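Local structure of nuclear RNA export factor 2 (Drosophila melanogaster, 6MRK) at residues A17-Y22 and I126-L131; L23-N28 and H33-Y38; D165-N168 and R174-R177; N70-N75 and V96-Q101. The protein acts with Piwi and Nxt1 in cotranscriptional transposon silencing in the ovary and may help export mRNA, this chain being its NTF2-like domain. All coordinates share one frame; numbering follows the deposited sequence.

In the fold
The four contacts illustrate how one NTF2-like domain packs helices and loops against a single curved sheet. Along the chain, interactions 2 and 4 follow one another inside the long loop closed by interaction 1, and interaction 3 comes last. Interactions 1 and 2 share helix 12-27; their centres are about 12 Å apart, and Tyr22 packs on Tyr38 between them. Leu99, from 96-101, meets both Phe26 of interaction 2 and Tyr22 of interaction 1, so these three form one continuous packed region. Interaction 3 touches none of the others, its centre about 21 and 20 Å from those of interactions 1 and 2, at the turn end of strands 152-166 and 176-188; it is joined to interaction 1 through neighbouring strands of the sheet.

Interaction 1: A17-Y22 and I126-L131; sequences AFLENY and IYVAGL
Phe18 and Leu19 on helix 12-27 meet Ile126 and Val128 on strand 123-135 in the helix-on-sheet layer of the NTF2-like fold, where the first long helix lies against the curved sheet. The helix segment and the strand segment pass 10.4 Å apart axis to axis, with their N-to-C directions 46° from each other. Along the strand, Ile126 and Val128 turn to the helix while Tyr127 turns to the opposite face of the sheet and packs on an apolar side chain of the other protein in the assembly. One strand thus serves both the hydrophobic interior and the interface with the partner, probably Nxt1.

Leu19 carries most of the contact. Its CG stands anti to the backbone N (chi1 -160°), which sends the two methyl groups out from the helix over the strand. Both reach Val128: CD2 approaches its CB and CG2, and CD1 lies 4.0 Å from Val128 CG1. The isobutyl and isopropyl groups run obliquely to each other, so that the fork of Leu19 is spread over the valine. Leu19 CD2 also meets Ile126 CD1, at 3.9 Å, and this one methyl group bridges two residues on the same face of the strand. All four side chains are buried, and the attachment between the segments is purely apolar. Phe160 of the adjacent strand 152-166 extends the same surface, its ring set edge-to-face with that of Phe18. A looser contact completes the set: Phe18 CE2 stands 4.3 Å from Ile126 CG2, the branch methyl approaching the ring at a slant.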
loop_
_atom_site.group_PDB
_atom_site.type_symbol
_atom_site.label_atom_id
_atom_site.label_comp_id
_atom_site.label_asym_id
_atom_site.label_seq_id
_atom_site.Cartn_x
_atom_site.Cartn_y
_atom_site.Cartn_z
ATOM N N ALA A 17 -10.556 15.264 -0.161
ATOM C CA ALA A 17 -10.937 15.529 1.243
ATOM C C ALA A 17 -9.964 14.813 2.183
ATOM O O ALA A 17 -9.296 15.508 2.962
ATOM C CB ALA A 17 -12.364 15.114 1.495
ATOM N N PHE A 18 -9.881 13.485 2.119
ATOM C CA PHE A 18 -9.068 12.690 3.071
ATOM C C PHE A 18 -7.588 12.767 2.684
ATOM O O PHE A 18 -6.784 13.188 3.515
ATOM C CB PHE A 18 -9.538 11.237 3.134
ATOM C CG PHE A 18 -8.506 10.313 3.728
ATOM C CD1 PHE A 18 -8.044 10.534 5.013
ATOM C CD2 PHE A 18 -7.967 9.265 2.993
ATOM C CE1 PHE A 18 -7.086 9.708 5.573
ATOM C CE2 PHE A 18 -7.001 8.440 3.548
ATOM C CZ PHE A 18 -6.563 8.667 4.836
ATOM N N LEU A 19 -7.246 12.322 1.478
ATOM C CA LEU A 19 -5.850 12.043 1.052
ATOM C C LEU A 19 -5.067 13.354 1.076
ATOM O O LEU A 19 -4.027 13.432 1.742
ATOM C CB LEU A 19 -5.873 11.419 -0.346
ATOM C CG LEU A 19 -4.629 10.647 -0.778
ATOM C CD1 LEU A 19 -4.187 9.655 0.284
ATOM C CD2 LEU A 19 -4.900 9.931 -2.090
ATOM N N GLU A 20 -5.614 14.377 0.439
ATOM C CA GLU A 20 -4.932 15.677 0.254
ATOM C C GLU A 20 -4.978 16.511 1.543
ATOM O O GLU A 20 -4.181 17.437 1.624
ATOM C CB GLU A 20 -5.503 16.409 -0.965
ATOM C CG GLU A 20 -5.230 15.672 -2.273
ATOM C CD GLU A 20 -5.877 16.232 -3.532
ATOM O OE1 GLU A 20 -5.950 15.478 -4.534
ATOM O OE2 GLU A 20 -6.304 17.411 -3.515
ATOM N N ASN A 21 -5.814 16.204 2.529
ATOM C CA ASN A 21 -5.732 16.887 3.851
ATOM C C ASN A 21 -4.736 16.136 4.741
ATOM O O ASN A 21 -3.836 16.777 5.316
ATOM C CB ASN A 21 -7.097 17.029 4.534
ATOM C CG ASN A 21 -7.922 18.165 3.962
ATOM O OD1 ASN A 21 -7.384 19.180 3.529
ATOM N ND2 ASN A 21 -9.229 18.002 3.929
ATOM N N TYR A 22 -4.898 14.820 4.850
ATOM C CA TYR A 22 -3.991 13.910 5.595
ATOM C C TYR A 22 -2.527 14.095 5.163
ATOM O O TYR A 22 -1.670 14.186 6.029
ATOM C CB TYR A 22 -4.364 12.444 5.358
ATOM C CG TYR A 22 -3.400 11.536 6.058
ATOM C CD1 TYR A 22 -2.148 11.295 5.516
ATOM C CD2 TYR A 22 -3.678 11.047 7.319
ATOM C CE1 TYR A 22 -1.209 10.530 6.186
ATOM C CE2 TYR A 22 -2.753 10.276 8.005
ATOM C CZ TYR A 22 -1.509 10.013 7.438
ATOM O OH TYR A 22 -0.574 9.240 8.080
ATOM N N ILE A 126 -7.837 2.921 -0.234
ATOM C CA ILE A 126 -7.378 4.029 -1.113
ATOM C C ILE A 126 -5.852 4.083 -1.140
ATOM O O ILE A 126 -5.220 4.084 -0.096
ATOM C CB ILE A 126 -8.046 5.351 -0.700
ATOM C CG1 ILE A 126 -7.236 6.567 -1.139
ATOM C CG2 ILE A 126 -8.325 5.399 0.784
ATOM C CD1 ILE A 126 -8.083 7.813 -1.240
ATOM N N TYR A 127 -5.298 4.066 -2.338
ATOM C CA TYR A 127 -3.842 3.998 -2.574
ATOM C C TYR A 127 -3.452 5.277 -3.289
ATOM O O TYR A 127 -4.243 5.768 -4.075
ATOM C CB TYR A 127 -3.446 2.783 -3.418
ATOM C CG TYR A 127 -3.917 1.445 -2.914
ATOM C CD1 TYR A 127 -4.080 1.170 -1.567
ATOM C CD2 TYR A 127 -4.175 0.421 -3.797
ATOM C CE1 TYR A 127 -4.486 -0.076 -1.109
ATOM C CE2 TYR A 127 -4.563 -0.840 -3.362
ATOM C CZ TYR A 127 -4.722 -1.090 -2.012
ATOM O OH TYR A 127 -5.148 -2.314 -1.593
ATOM N N VAL A 128 -2.278 5.802 -2.989
ATOM C CA VAL A 128 -1.713 6.979 -3.696
ATOM C C VAL A 128 -0.260 6.632 -4.050
ATOM O O VAL A 128 0.424 6.003 -3.233
ATOM C CB VAL A 128 -1.858 8.247 -2.834
ATOM C CG1 VAL A 128 -0.955 8.214 -1.617
ATOM C CG2 VAL A 128 -1.608 9.510 -3.622
ATOM N N ALA A 129 0.168 6.941 -5.266
ATOM C CA ALA A 129 1.574 6.837 -5.709
ATOM C C ALA A 129 2.019 8.245 -6.093
ATOM O O ALA A 129 1.288 8.930 -6.850
ATOM C CB ALA A 129 1.680 5.871 -6.868
ATOM N N GLY A 130 3.144 8.702 -5.571
ATOM C CA GLY A 130 3.579 10.074 -5.877
ATOM C C GLY A 130 5.059 10.292 -5.656
ATOM O O GLY A 130 5.824 9.298 -5.600
ATOM N N LEU A 131 5.427 11.564 -5.553
ATOM C CA LEU A 131 6.814 12.009 -5.344
ATOM C C LEU A 131 6.776 13.009 -4.198
ATOM O O LEU A 131 5.854 13.857 -4.166
ATOM C CB LEU A 131 7.335 12.624 -6.644
ATOM C CG LEU A 131 8.693 13.314 -6.535
ATOM C CD1 LEU A 131 9.643 12.841 -7.626
ATOM C CD2 LEU A 131 8.549 14.832 -6.567
#

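Interaction 2: L23-N28 and H33-Y38; sequences LREFEN and HNLYKY
Tyr38 N is hydrogen-bonded to Leu35 O at 3.2 Å, a bond that curls 33-38 so that both residues are presented to the helix residues 23-28. Glu25 OE1 is merely near two polar groups: the hydroxyl OH of Tyr38 lies 4.0 Å from it, and NZ of Lys37 stands 4.3 Å from the same oxygen, beyond salt-bridge range. The lysine may still favour the charged carboxylate through a longer-range attraction. The other oxygen, Glu25 OE2, comes 3.4 Å from CB of Asn34, whose side chain crosses that of the glutamate at roughly a right angle. The carboxylate gets this far because Glu25 is extended beyond CG, with CG itself anti to the backbone N (chi1 -167°).

Here the last turn of the long helix of the NTF2-like fold meets the irregular chain that follows it, a short 3-10 turn leading toward strand 44-49. The apolar half of the contact centres on Leu35, which divides its two methyl groups between neighbouring helix residues. Leu35 CD2 lies 3.8 Å from CG of Glu25, the two side chains passing in opposite directions, so the contact is with the aliphatic part of the glutamate, CB and CG. Leu35 CD1 instead meets the edge of the Phe26 ring, near its plane and 3.8 Å from CD1 of that ring. Around the phenylalanine, Arg32 and Arg158 make cation-pi contacts.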
loop_
_atom_site.group_PDB
_atom_site.type_symbol
_atom_site.label_atom_id
_atom_site.label_comp_id
_atom_site.label_asym_id
_atom_site.label_seq_id
_atom_site.Cartn_x
_atom_site.Cartn_y
_atom_site.Cartn_z
ATOM N N LEU A 23 -2.238 14.071 3.859
ATOM C CA LEU A 23 -0.868 14.271 3.314
ATOM C C LEU A 23 -0.351 15.649 3.726
ATOM O O LEU A 23 0.775 15.727 4.230
ATOM C CB LEU A 23 -0.891 14.122 1.789
ATOM C CG LEU A 23 -0.459 12.761 1.248
ATOM C CD1 LEU A 23 -0.784 11.638 2.201
ATOM C CD2 LEU A 23 -1.097 12.479 -0.091
ATOM N N ARG A 24 -1.135 16.709 3.527
ATOM C CA ARG A 24 -0.689 18.075 3.888
ATOM C C ARG A 24 -0.354 18.131 5.378
ATOM O O ARG A 24 0.577 18.852 5.722
ATOM C CB ARG A 24 -1.737 19.120 3.520
ATOM C CG ARG A 24 -1.556 19.679 2.116
ATOM C CD ARG A 24 -2.812 20.392 1.637
ATOM N NE ARG A 24 -2.837 20.728 0.209
ATOM C CZ ARG A 24 -3.784 20.360 -0.665
ATOM N NH1 ARG A 24 -4.813 19.616 -0.290
ATOM N NH2 ARG A 24 -3.700 20.752 -1.926
ATOM N N GLU A 25 -1.071 17.404 6.228
ATOM C CA GLU A 25 -0.901 17.503 7.698
ATOM C C GLU A 25 0.227 16.594 8.190
ATOM O O GLU A 25 0.679 16.812 9.325
ATOM C CB GLU A 25 -2.201 17.139 8.394
ATOM C CG GLU A 25 -2.213 17.503 9.862
ATOM C CD GLU A 25 -3.625 17.637 10.419
ATOM O OE1 GLU A 25 -4.602 17.432 9.642
ATOM O OE2 GLU A 25 -3.754 17.942 11.623
ATOM N N PHE A 26 0.635 15.591 7.405
ATOM C CA PHE A 26 1.805 14.731 7.709
ATOM C C PHE A 26 3.063 15.560 7.462
ATOM O O PHE A 26 4.026 15.411 8.216
ATOM C CB PHE A 26 1.801 13.452 6.868
ATOM C CG PHE A 26 2.970 12.544 7.142
ATOM C CD1 PHE A 26 2.942 11.669 8.215
ATOM C CD2 PHE A 26 4.114 12.582 6.354
ATOM C CE1 PHE A 26 4.024 10.848 8.496
ATOM C CE2 PHE A 26 5.192 11.749 6.625
ATOM C CZ PHE A 26 5.146 10.887 7.700
ATOM N N GLU A 27 3.007 16.434 6.455
ATOM C CA GLU A 27 4.151 17.203 5.882
ATOM C C GLU A 27 5.020 17.789 6.996
ATOM O O GLU A 27 6.199 17.377 7.100
ATOM C CB GLU A 27 3.657 18.279 4.902
ATOM C CG GLU A 27 3.198 17.680 3.577
ATOM C CD GLU A 27 3.174 18.570 2.347
ATOM O OE1 GLU A 27 3.277 19.805 2.498
ATOM O OE2 GLU A 27 3.043 18.012 1.231
ATOM N N ASN A 28 4.477 18.715 7.784
ATOM C CA ASN A 28 5.251 19.397 8.854
ATOM C C ASN A 28 5.264 18.486 10.086
ATOM O O ASN A 28 4.187 18.257 10.678
ATOM C CB ASN A 28 4.729 20.809 9.123
ATOM C CG ASN A 28 5.590 21.582 10.096
ATOM O OD1 ASN A 28 6.415 21.004 10.796
ATOM N ND2 ASN A 28 5.395 22.887 10.149
ATOM N N HIS A 33 1.787 15.164 15.196
ATOM C CA HIS A 33 1.085 14.492 16.323
ATOM C C HIS A 33 -0.442 14.574 16.138
ATOM O O HIS A 33 -1.156 13.715 16.700
ATOM C CB HIS A 33 1.507 15.102 17.672
ATOM C CG HIS A 33 1.201 16.559 17.859
ATOM N ND1 HIS A 33 1.972 17.556 17.292
ATOM C CD2 HIS A 33 0.243 17.193 18.567
ATOM C CE1 HIS A 33 1.496 18.736 17.623
ATOM N NE2 HIS A 33 0.433 18.542 18.410
ATOM N N ASN A 34 -0.929 15.577 15.397
ATOM C CA ASN A 34 -2.375 15.877 15.247
ATOM C C ASN A 34 -3.044 14.866 14.318
ATOM O O ASN A 34 -4.247 15.026 14.058
ATOM C CB ASN A 34 -2.608 17.300 14.739
ATOM C CG ASN A 34 -2.387 18.330 15.822
ATOM O OD1 ASN A 34 -2.848 18.155 16.948
ATOM N ND2 ASN A 34 -1.653 19.385 15.493
ATOM N N LEU A 35 -2.305 13.870 13.837
ATOM C CA LEU A 35 -2.886 12.757 13.047
ATOM C C LEU A 35 -3.375 11.680 14.008
ATOM O O LEU A 35 -3.848 10.653 13.520
ATOM C CB LEU A 35 -1.837 12.188 12.089
ATOM C CG LEU A 35 -1.195 13.194 11.138
ATOM C CD1 LEU A 35 0.008 12.584 10.441
ATOM C CD2 LEU A 35 -2.200 13.692 10.121
ATOM N N TYR A 36 -3.254 11.906 15.317
ATOM C CA TYR A 36 -3.685 10.931 16.351
ATOM C C TYR A 36 -5.169 10.621 16.118
ATOM O O TYR A 36 -5.587 9.492 16.418
ATOM C CB TYR A 36 -3.378 11.436 17.771
ATOM C CG TYR A 36 -3.753 10.465 18.867
ATOM C CD1 TYR A 36 -3.041 9.288 19.071
ATOM C CD2 TYR A 36 -4.854 10.701 19.678
ATOM C CE1 TYR A 36 -3.408 8.381 20.052
ATOM C CE2 TYR A 36 -5.230 9.811 20.671
ATOM C CZ TYR A 36 -4.508 8.646 20.851
ATOM O OH TYR A 36 -4.878 7.781 21.834
ATOM N N LYS A 37 -5.915 11.575 15.545
ATOM C CA LYS A 37 -7.395 11.504 15.401
ATOM C C LYS A 37 -7.805 10.424 14.407
ATOM O O LYS A 37 -8.906 9.936 14.552
ATOM C CB LYS A 37 -7.993 12.838 14.950
ATOM C CG LYS A 37 -7.399 13.412 13.676
ATOM C CD LYS A 37 -8.203 14.538 13.063
ATOM C CE LYS A 37 -7.333 15.514 12.302
ATOM N NZ LYS A 37 -7.966 16.847 12.230
ATOM N N TYR A 38 -6.990 10.081 13.415
ATOM C CA TYR A 38 -7.412 9.129 12.351
ATOM C C TYR A 38 -7.272 7.689 12.826
ATOM O O TYR A 38 -7.896 6.803 12.243
ATOM C CB TYR A 38 -6.561 9.206 11.085
ATOM C CG TYR A 38 -6.603 10.518 10.356
ATOM C CD1 TYR A 38 -7.665 10.862 9.541
ATOM C CD2 TYR A 38 -5.567 11.419 10.485
ATOM C CE1 TYR A 38 -7.690 12.080 8.878
ATOM C CE2 TYR A 38 -5.577 12.636 9.832
ATOM C CZ TYR A 38 -6.633 12.959 9.017
ATOM O OH TYR A 38 -6.608 14.162 8.390
#

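Interaction 3: D165-N168 and R174-R177; sequences DEAN and RARR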
loop_
_atom_site.group_PDB
_atom_site.type_symbol
_atom_site.label_atom_id
_atom_site.label_comp_id
_atom_site.label_asym_id
_atom_site.label_seq_id
_atom_site.Cartn_x
_atom_site.Cartn_y
_atom_site.Cartn_z
ATOM N N ASP A 165 -17.470 5.817 10.437
ATOM C CA ASP A 165 -18.239 5.717 11.704
ATOM C C ASP A 165 -19.087 6.976 11.850
ATOM O O ASP A 165 -18.551 8.067 11.559
ATOM C CB ASP A 165 -17.336 5.684 12.935
ATOM C CG ASP A 165 -16.092 4.828 12.799
ATOM O OD1 ASP A 165 -15.862 4.296 11.702
ATOM O OD2 ASP A 165 -15.353 4.715 13.797
ATOM N N GLU A 166 -20.327 6.859 12.335
ATOM C CA GLU A 166 -21.199 8.056 12.509
ATOM C C GLU A 166 -20.576 8.898 13.640
ATOM O O GLU A 166 -20.405 8.389 14.772
ATOM C CB GLU A 166 -22.689 7.701 12.675
ATOM C CG GLU A 166 -23.609 8.414 11.667
ATOM C CD GLU A 166 -23.479 8.013 10.186
ATOM O OE1 GLU A 166 -24.059 6.963 9.792
ATOM O OE2 GLU A 166 -22.795 8.744 9.406
ATOM N N ALA A 167 -20.126 10.104 13.295
ATOM C CA ALA A 167 -19.631 11.110 14.254
ATOM C C ALA A 167 -20.834 11.515 15.097
ATOM O O ALA A 167 -21.957 11.634 14.532
ATOM C CB ALA A 167 -19.023 12.286 13.533
ATOM N N ASN A 168 -20.632 11.654 16.390
ATOM C CA ASN A 168 -21.721 11.898 17.280
ATOM C C ASN A 168 -21.614 13.279 17.842
ATOM O O ASN A 168 -21.473 13.485 19.032
ATOM C CB ASN A 168 -21.736 10.873 18.380
ATOM C CG ASN A 168 -22.450 9.626 17.982
ATOM O OD1 ASN A 168 -22.112 8.539 18.422
ATOM N ND2 ASN A 168 -23.446 9.773 17.142
ATOM N N ARG A 174 -26.654 12.884 10.803
ATOM C CA ARG A 174 -25.667 11.816 10.482
ATOM C C ARG A 174 -24.418 12.504 9.899
ATOM O O ARG A 174 -24.584 13.386 9.012
ATOM C CB ARG A 174 -26.247 10.790 9.494
ATOM C CG ARG A 174 -27.636 10.263 9.845
ATOM C CD ARG A 174 -27.629 8.970 10.650
ATOM N NE ARG A 174 -26.931 7.919 9.914
ATOM C CZ ARG A 174 -27.069 6.602 10.098
ATOM N NH1 ARG A 174 -27.901 6.118 11.006
ATOM N NH2 ARG A 174 -26.358 5.762 9.360
ATOM N N ALA A 175 -23.230 12.170 10.411
ATOM C CA ALA A 175 -21.923 12.588 9.851
ATOM C C ALA A 175 -20.958 11.412 9.944
ATOM O O ALA A 175 -21.112 10.633 10.885
ATOM C CB ALA A 175 -21.385 13.781 10.603
ATOM N N ARG A 176 -19.986 11.328 9.037
ATOM C CA ARG A 176 -18.975 10.239 9.040
ATOM C C ARG A 176 -17.628 10.773 9.531
ATOM O O ARG A 176 -17.164 11.791 9.031
ATOM C CB ARG A 176 -18.875 9.607 7.651
ATOM C CG ARG A 176 -19.785 8.399 7.465
ATOM C CD ARG A 176 -20.265 8.238 6.036
ATOM N NE ARG A 176 -19.226 8.553 5.062
ATOM C CZ ARG A 176 -19.217 8.149 3.800
ATOM N NH1 ARG A 176 -18.212 8.498 3.017
ATOM N NH2 ARG A 176 -20.189 7.391 3.322
ATOM N N ARG A 177 -17.052 10.091 10.510
ATOM C CA ARG A 177 -15.643 10.267 10.934
ATOM C C ARG A 177 -14.834 9.174 10.227
ATOM O O ARG A 177 -15.304 8.007 10.152
ATOM C CB ARG A 177 -15.553 10.238 12.465
ATOM C CG ARG A 177 -14.145 10.068 13.019
ATOM C CD ARG A 177 -13.838 10.886 14.268
ATOM N NE ARG A 177 -14.766 10.681 15.380
ATOM C CZ ARG A 177 -15.543 11.620 15.929
ATOM N NH1 ARG A 177 -15.528 12.867 15.480
ATOM N NH2 ARG A 177 -16.341 11.302 16.935
#
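Two bent side chains bring Glu166 and Arg174 together: the glutamate folds at its second torsion (chi2 68°), and the arginine folds back at its second and third, with chi2 at -93°. The chains then cross at about a right angle, and OE1 of Glu166 comes to lie over one face of the guanidinium of Arg174. Their salt bridge spans 2.6 Å between Glu166 OE1 and Arg174 NH2; it is a one-oxygen contact from above the guanidinium plane, unlike a flat, two-pronged pairing.

The backbone beneath belongs to the beta hairpin of strands 152-166 and 176-188, close to its turn. Asp165 and Arg177 form an antiparallel hydrogen-bonded pair, with Asp165 N 3.1 Å from Arg177 O and Arg177 N 2.7 Å from Asp165 O. Glu166 and Arg176 follow as a non-hydrogen-bonded pair and share one face of the sheet, while Asp165 and Arg177 occupy the other. Nearer the connecting loop, Ala167 N bonds to Ala175 O at 2.7 Å. Arg177 lays one face of its guanidinium against the methyl group of Ala167, with NH1 4.0 Å from Ala167 CB. Arg176 turns instead to the ring of Phe164 in a cation-pi contact.

Uncharged backbone bonds therefore set the register of this surface hairpin. The Glu166-Arg174 salt bridge is added at the loop end, on the surface, where solvent would be expected to temper its strength. With 5.6 Å between Glu166 OE2 and Arg176 NE, and 6.2 Å between Asp165 OD2 and Arg177 NE, these opposite charges probably add only a diffuse attraction.

Interaction 4: N70-N75 and V96-Q101; sequences NRHARN and VEILLQ
His72 sits third in a type I beta turn from Asn70 to Ala73, closed by a bond of 2.9 Å from Ala73 N to Asn70 O, and faces Ile98 on helix 92-99. Segment 96-101 is helical at first, Leu100 N bonding to Val96 O and Gln101 N to Ile98 O, both at 3.0 Å. The CA atoms of His72 and Ile98, the nearest pair, are 7.9 Å apart, which leaves the space between the backbones to side chains.

The imidazole of His72 enters that space. Ile98 CG2 lies over one ring face as a CH-pi contact, 4.2 Å from the ring centroid and 15° off its normal. From the same isoleucine, CD1 comes 3.8 Å from His72 ND1. On the opposite face lies Arg71, whose CG is 3.5 Å above the ring plane; the imidazole is therefore held between two aliphatic groups. Gln101 passes the far end of the ring at about a right angle, its CB 4.0 Å from His72 NE2.

Arg74 forms a salt bridge to an acidic residue of the other protein. The turn follows helix 59-70, Arg74 pairs by backbone with Leu47 of strand 44-49, and Phe89 of strand 89-90 touches both His72 and Ile98.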
loop_
_atom_site.group_PDB
_atom_site.type_symbol
_atom_site.label_atom_id
_atom_site.label_comp_id
_atom_site.label_asym_id
_atom_site.label_seq_id
_atom_site.Cartn_x
_atom_site.Cartn_y
_atom_site.Cartn_z
ATOM N N ASN A 70 14.562 3.435 6.953
ATOM C CA ASN A 70 15.074 2.044 7.026
ATOM C C ASN A 70 15.100 1.532 8.468
ATOM O O ASN A 70 14.803 0.329 8.674
ATOM C CB ASN A 70 16.471 1.914 6.428
ATOM C CG ASN A 70 16.407 1.390 5.014
ATOM O OD1 ASN A 70 15.887 0.297 4.786
ATOM N ND2 ASN A 70 16.903 2.165 4.062
ATOM N N ARG A 71 15.461 2.373 9.433
ATOM C CA ARG A 71 15.623 1.901 10.835
ATOM C C ARG A 71 14.301 1.320 11.348
ATOM O O ARG A 71 14.341 0.606 12.358
ATOM C CB ARG A 71 16.121 3.002 11.775
ATOM C CG ARG A 71 15.287 4.272 11.769
ATOM C CD ARG A 71 15.555 5.075 13.018
ATOM N NE ARG A 71 16.973 5.423 13.107
ATOM C CZ ARG A 71 17.487 6.656 13.158
ATOM N NH1 ARG A 71 16.712 7.735 13.140
ATOM N NH2 ARG A 71 18.798 6.795 13.247
ATOM N N HIS A 72 13.186 1.596 10.673
ATOM C CA HIS A 72 11.829 1.146 11.070
ATOM C C HIS A 72 11.241 0.181 10.043
ATOM O O HIS A 72 10.115 -0.324 10.290
ATOM C CB HIS A 72 10.891 2.348 11.173
ATOM C CG HIS A 72 11.329 3.386 12.146
ATOM N ND1 HIS A 72 11.340 3.150 13.510
ATOM C CD2 HIS A 72 11.741 4.658 11.962
ATOM C CE1 HIS A 72 11.762 4.231 14.129
ATOM N NE2 HIS A 72 12.010 5.173 13.198
ATOM N N ALA A 73 11.932 -0.042 8.921
ATOM C CA ALA A 73 11.338 -0.706 7.743
ATOM C C ALA A 73 11.145 -2.186 8.057
ATOM O O ALA A 73 11.800 -2.697 8.967
ATOM C CB ALA A 73 12.170 -0.484 6.512
ATOM N N ARG A 74 10.214 -2.798 7.343
ATOM C CA ARG A 74 9.780 -4.197 7.519
ATOM C C ARG A 74 9.915 -4.896 6.176
ATOM O O ARG A 74 9.673 -4.267 5.135
ATOM C CB ARG A 74 8.330 -4.218 7.991
ATOM C CG ARG A 74 7.892 -5.531 8.614
ATOM C CD ARG A 74 6.381 -5.628 8.625
ATOM N NE ARG A 74 5.884 -6.898 9.144
ATOM C CZ ARG A 74 4.813 -7.542 8.690
ATOM N NH1 ARG A 74 4.120 -7.053 7.677
ATOM N NH2 ARG A 74 4.449 -8.692 9.228
ATOM N N ASN A 75 10.291 -6.160 6.202
ATOM C CA ASN A 75 10.424 -6.947 4.960
ATOM C C ASN A 75 10.462 -8.425 5.353
ATOM O O ASN A 75 11.300 -8.800 6.193
ATOM C CB ASN A 75 11.620 -6.449 4.155
ATOM C CG ASN A 75 11.741 -7.114 2.805
ATOM O OD1 ASN A 75 10.950 -7.989 2.448
ATOM N ND2 ASN A 75 12.736 -6.697 2.048
ATOM N N VAL A 96 1.663 6.667 15.998
ATOM C CA VAL A 96 1.974 8.120 15.950
ATOM C C VAL A 96 3.406 8.296 16.452
ATOM O O VAL A 96 4.139 9.135 15.899
ATOM C CB VAL A 96 0.940 8.944 16.735
ATOM C CG1 VAL A 96 1.146 10.435 16.556
ATOM C CG2 VAL A 96 -0.466 8.595 16.300
ATOM N N GLU A 97 3.799 7.477 17.422
ATOM C CA GLU A 97 5.172 7.430 18.001
ATOM C C GLU A 97 6.207 7.189 16.890
ATOM O O GLU A 97 7.238 7.848 16.936
ATOM C CB GLU A 97 5.208 6.384 19.123
ATOM C CG GLU A 97 6.580 5.809 19.443
ATOM C CD GLU A 97 6.661 4.948 20.701
ATOM O OE1 GLU A 97 5.646 4.844 21.422
ATOM O OE2 GLU A 97 7.761 4.409 20.978
ATOM N N ILE A 98 5.962 6.285 15.937
ATOM C CA ILE A 98 6.923 5.999 14.826
ATOM C C ILE A 98 6.875 7.173 13.852
ATOM O O ILE A 98 7.944 7.609 13.400
ATOM C CB ILE A 98 6.627 4.656 14.112
ATOM C CG1 ILE A 98 6.903 3.456 15.018
ATOM C CG2 ILE A 98 7.414 4.548 12.806
ATOM C CD1 ILE A 98 8.274 3.489 15.680
ATOM N N LEU A 99 5.667 7.642 13.553
ATOM C CA LEU A 99 5.394 8.673 12.528
ATOM C C LEU A 99 6.098 9.982 12.892
ATOM O O LEU A 99 6.411 10.752 11.970
ATOM C CB LEU A 99 3.880 8.874 12.437
ATOM C CG LEU A 99 3.171 8.251 11.231
ATOM C CD1 LEU A 99 3.639 6.840 10.940
ATOM C CD2 LEU A 99 1.677 8.264 11.445
ATOM N N LEU A 100 6.312 10.239 14.181
ATOM C CA LEU A 100 6.928 11.501 14.659
ATOM C C LEU A 100 8.450 11.456 14.529
ATOM O O LEU A 100 9.086 12.507 14.735
ATOM C CB LEU A 100 6.508 11.729 16.111
ATOM C CG LEU A 100 5.068 12.197 16.294
ATOM C CD1 LEU A 100 4.809 12.559 17.737
ATOM C CD2 LEU A 100 4.775 13.397 15.415
ATOM N N GLN A 101 9.008 10.287 14.229
ATOM C CA GLN A 101 10.468 10.078 14.092
ATOM C C GLN A 101 10.884 10.186 12.634
ATOM O O GLN A 101 12.106 10.187 12.374
ATOM C CB GLN A 101 10.852 8.692 14.581
ATOM C CG GLN A 101 10.291 8.394 15.953
ATOM C CD GLN A 101 10.909 7.150 16.523
ATOM O OE1 GLN A 101 10.215 6.217 16.904
ATOM N NE2 GLN A 101 12.227 7.106 16.543
#